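Local coordinates for phage-related protein (Bordetella bronchiseptica RB50, PDB 3BJQ) that probably serves as a capsid (coat) protein of a phage, related to phage major capsid protein E, at residues M181-R184 with K185-S188; S207-I210 with D211-K214. All blocks are in the same frame, centred on the assembly; numbering follows the deposited sequence.

Contact 1. Residues M181-R184 with K185-S188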
loop_
_atom_site.group_PDB
_atom_site.type_symbol
_atom_site.label_atom_id
_atom_site.label_comp_id
_atom_site.label_asym_id
_atom_site.label_seq_id
_atom_site.Cartn_x
_atom_site.Cartn_y
_atom_site.Cartn_z
HETATM N N MSE E 181 -28.139 15.210 -35.420
HETATM C CA MSE E 181 -28.869 13.970 -35.289
HETATM C C MSE E 181 -29.537 13.624 -36.631
HETATM O O MSE E 181 -30.415 14.341 -37.093
HETATM C CB MSE E 181 -29.965 14.112 -34.214
HETATM C CG MSE E 181 -30.585 12.824 -33.721
HETATM SE SE MSE E 181 -31.757 11.862 -34.918
HETATM C CE MSE E 181 -33.078 13.201 -35.235
ATOM N N LEU E 182 -29.101 12.539 -37.254
ATOM C CA LEU E 182 -29.761 11.989 -38.441
ATOM C C LEU E 182 -30.567 10.777 -38.005
ATOM O O LEU E 182 -29.987 9.818 -37.474
ATOM C CB LEU E 182 -28.732 11.490 -39.448
ATOM C CG LEU E 182 -27.731 12.477 -40.038
ATOM C CD1 LEU E 182 -26.794 11.760 -40.966
ATOM C CD2 LEU E 182 -28.484 13.567 -40.777
ATOM N N SER E 183 -31.869 10.777 -38.258
ATOM C CA SER E 183 -32.641 9.573 -38.031
ATOM C C SER E 183 -32.188 8.517 -39.032
ATOM O O SER E 183 -31.669 8.831 -40.085
ATOM C CB SER E 183 -34.115 9.819 -38.236
ATOM O OG SER E 183 -34.389 10.211 -39.583
ATOM N N ARG E 184 -32.417 7.263 -38.695
ATOM C CA ARG E 184 -32.096 6.124 -39.538
ATOM C C ARG E 184 -32.558 6.359 -40.982
ATOM O O ARG E 184 -31.792 6.168 -41.930
ATOM C CB ARG E 184 -32.805 4.911 -38.925
ATOM C CG ARG E 184 -32.514 3.572 -39.525
ATOM C CD ARG E 184 -33.195 2.492 -38.667
ATOM N NE ARG E 184 -34.635 2.468 -38.867
ATOM C CZ ARG E 184 -35.291 1.543 -39.566
ATOM N NH1 ARG E 184 -34.653 0.525 -40.129
ATOM N NH2 ARG E 184 -36.609 1.622 -39.689
ATOM N N LYS E 185 -33.813 6.786 -41.125
ATOM C CA LYS E 185 -34.395 7.092 -42.424
ATOM C C LYS E 185 -33.700 8.238 -43.163
ATOM O O LYS E 185 -33.482 8.150 -44.360
ATOM C CB LYS E 185 -35.866 7.437 -42.270
ATOM C CG LYS E 185 -36.740 6.231 -42.054
ATOM C CD LYS E 185 -38.169 6.662 -41.695
ATOM C CE LYS E 185 -39.154 5.499 -41.807
ATOM N NZ LYS E 185 -38.609 4.228 -41.264
ATOM N N ALA E 186 -33.373 9.312 -42.459
ATOM C CA ALA E 186 -32.649 10.414 -43.083
ATOM C C ALA E 186 -31.239 9.985 -43.486
ATOM O O ALA E 186 -30.743 10.405 -44.534
ATOM C CB ALA E 186 -32.592 11.626 -42.173
ATOM N N LEU E 187 -30.586 9.157 -42.673
ATOM C CA LEU E 187 -29.265 8.625 -43.058
ATOM C C LEU E 187 -29.342 7.763 -44.323
ATOM O O LEU E 187 -28.490 7.874 -45.208
ATOM C CB LEU E 187 -28.600 7.844 -41.923
ATOM C CG LEU E 187 -27.182 7.317 -42.217
ATOM C CD1 LEU E 187 -26.216 8.416 -42.598
ATOM C CD2 LEU E 187 -26.610 6.543 -41.029
ATOM N N SER E 188 -30.357 6.913 -44.414
ATOM C CA SER E 188 -30.578 6.113 -45.623
ATOM C C SER E 188 -30.728 6.972 -46.878
ATOM O O SER E 188 -30.222 6.630 -47.944
ATOM C CB SER E 188 -31.854 5.296 -45.484
ATOM O OG SER E 188 -31.809 4.526 -44.309
#
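L187 N donates to S183 O at 2.8 Å with an N-H...O angle of 166°, the first turn of a helix that starts directly where the strand 179-183 ends. S183 is the N-cap: its OG accepts from A186 N at 3.2 Å. A chi1 of 62° sets that oxygen between the backbone N and the carbonyl carbon, within bonding distance of the A186 amide. OG lies 3.5 Å from A186 CB as well, and it also bonds to the D244 carbonyl, so this buried hydroxyl accepts one hydrogen bond and gives another.

The next carbonyl, R184 O, takes two donors from S188. The backbone N and the hydroxyl OG, the latter at 2.9 Å, approach from opposite faces of the carbonyl plane, OG standing 36° above it. R184 NH2 and K185 NZ come within 3.6 Å of each other because each forms a salt bridge to one oxygen of the D239 carboxylate. On the apolar side L182 CD1 touches L187 CD1 at 3.8 Å, and the two side chains are crossed at about a right angle.

The strand half is held in its sheet by backbone bonds, L182 to V223 and G225 on one side and S183 to D244 on the other. L182 and L187 both touch I210 of helix 210-217, while A186 rests on V245 of strand 245-248. The contact is thus a strand-to-helix junction whose leucines pack against the neighbouring helix.

Contact 2. Residues S207-I210 with D211-K214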
loop_
_atom_site.group_PDB
_atom_site.type_symbol
_atom_site.label_atom_id
_atom_site.label_comp_id
_atom_site.label_asym_id
_atom_site.label_seq_id
_atom_site.Cartn_x
_atom_site.Cartn_y
_atom_site.Cartn_z
ATOM N N SER E 207 -20.847 5.436 -51.942
ATOM C CA SER E 207 -21.915 5.713 -50.996
ATOM C C SER E 207 -21.420 6.691 -49.950
ATOM O O SER E 207 -20.216 6.888 -49.813
ATOM C CB SER E 207 -22.432 4.422 -50.354
ATOM O OG SER E 207 -21.503 3.895 -49.460
ATOM N N ILE E 208 -22.353 7.309 -49.226
ATOM C CA ILE E 208 -22.041 8.309 -48.213
ATOM C C ILE E 208 -22.044 7.745 -46.789
ATOM O O ILE E 208 -22.981 7.051 -46.375
ATOM C CB ILE E 208 -23.068 9.486 -48.236
ATOM C CG1 ILE E 208 -23.200 10.104 -49.644
ATOM C CG2 ILE E 208 -22.695 10.538 -47.209
ATOM C CD1 ILE E 208 -21.949 10.693 -50.227
ATOM N N THR E 209 -21.017 8.112 -46.029
ATOM C CA THR E 209 -20.849 7.689 -44.658
ATOM C C THR E 209 -20.857 8.878 -43.693
ATOM O O THR E 209 -20.580 10.002 -44.113
ATOM C CB THR E 209 -19.507 6.980 -44.492
ATOM O OG1 THR E 209 -18.449 7.923 -44.740
ATOM C CG2 THR E 209 -19.395 5.757 -45.437
ATOM N N ILE E 210 -21.093 8.600 -42.400
ATOM C CA ILE E 210 -21.122 9.602 -41.329
ATOM C C ILE E 210 -19.863 10.446 -41.335
ATOM O O ILE E 210 -19.929 11.663 -41.268
ATOM C CB ILE E 210 -21.285 8.923 -39.947
ATOM C CG1 ILE E 210 -22.665 8.293 -39.852
ATOM C CG2 ILE E 210 -21.130 9.901 -38.815
ATOM C CD1 ILE E 210 -23.778 9.266 -40.195
ATOM N N ASP E 211 -18.710 9.801 -41.407
ATOM C CA ASP E 211 -17.445 10.534 -41.395
ATOM C C ASP E 211 -17.329 11.513 -42.562
ATOM O O ASP E 211 -16.810 12.624 -42.415
ATOM C CB ASP E 211 -16.266 9.571 -41.387
ATOM C CG ASP E 211 -15.904 9.111 -39.984
ATOM O OD1 ASP E 211 -16.798 9.012 -39.102
ATOM O OD2 ASP E 211 -14.707 8.851 -39.766
HETATM N N MSE E 212 -17.820 11.097 -43.730
HETATM C CA MSE E 212 -17.847 11.983 -44.911
HETATM C C MSE E 212 -18.761 13.170 -44.663
HETATM O O MSE E 212 -18.401 14.290 -45.001
HETATM C CB MSE E 212 -18.317 11.291 -46.194
HETATM C CG MSE E 212 -17.366 10.238 -46.748
HETATM SE SE MSE E 212 -18.065 9.446 -48.389
HETATM C CE MSE E 212 -17.425 7.721 -48.064
ATOM N N LEU E 213 -19.936 12.910 -44.084
ATOM C CA LEU E 213 -20.895 13.963 -43.781
ATOM C C LEU E 213 -20.369 14.947 -42.739
ATOM O O LEU E 213 -20.667 16.131 -42.817
ATOM C CB LEU E 213 -22.233 13.393 -43.308
ATOM C CG LEU E 213 -23.069 12.674 -44.374
ATOM C CD1 LEU E 213 -24.367 12.213 -43.771
ATOM C CD2 LEU E 213 -23.300 13.594 -45.552
ATOM N N LYS E 214 -19.616 14.459 -41.761
ATOM C CA LYS E 214 -18.979 15.343 -40.754
ATOM C C LYS E 214 -18.041 16.328 -41.418
ATOM O O LYS E 214 -18.032 17.510 -41.101
ATOM C CB LYS E 214 -18.149 14.538 -39.748
ATOM C CG LYS E 214 -18.965 13.861 -38.684
ATOM C CD LYS E 214 -18.147 12.814 -37.942
ATOM C CE LYS E 214 -16.842 13.371 -37.404
ATOM N NZ LYS E 214 -16.257 12.363 -36.462
#
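T209 and M212 meet at the start of helix 210-217, where T209 is the N-cap and its OG1 accepts a weak bond from M212 N at 3.4 Å. The T209 carbonyl does more: its O receives L213 N at 3.0 Å, the donor lying in the carbonyl plane. One residue further on, K214 N reaches I210 O at 2.9 Å, continuing the helical pattern.

The selenomethionine M212 can be followed outward from its backbone. CB sits 3.3 Å from T209 O. CG comes equally close to T209 OG1, so the start of the side chain passes alongside the capping hydroxyl. SE lies near both S207 O (3.6 Å) and T209 OG1 (4.0 Å), with the I208 CD1 methyl at the limit of contact. A bend at chi3 of M212 (-144°) brings its terminal CE back over the loop, 3.4 Å from S207 O. The same CE also meets OG1 and the CG2 methyl of T209. The M212 side chain therefore folds back over the residues that precede the helix, and E206 of a neighbouring subunit packs against it.

I208 and L213 make the apolar contact, crossing at about a right angle. I208 CG2, placed opposite the backbone N across the CA-CB bond, approaches L213 CD2 at 3.5 Å, and L196 of helix 194-199 touches both residues.

In chemical terms, the side chain of M212 meets these oxygens through carbon and selenium alone, packing over the cap without hydrogen bonding to it, while its backbone N makes the weak capping bond. That weak cap is supplemented by two backbone bonds at the helix start, L213 N to T209 O and K214 N to I210 O, and by the methyl contact of I208 with L213.

In the fold
Along the chain the two contacts come in series, neither enclosing nor crossing the other. Contact 1 turns strand 179-183 into helix 184-191; after helix 194-199 and a loop, contact 2 opens helix 210-217, which leads to strand 221-230, the parallel neighbour of strand 179-183. This is a beta-alpha-beta type connection with several helices in the crossover. The centres of contacts 1 and 2 lie about 12 Å apart, and they touch directly: L187 CD1 is 3.5 Å from I210 CD1, and L182 CD1 is 3.7 Å from L213 CD1. I222 of strand 221-230 touches L182 at the end of strand 179-183 and I210 and L213 at the start of helix 210-217.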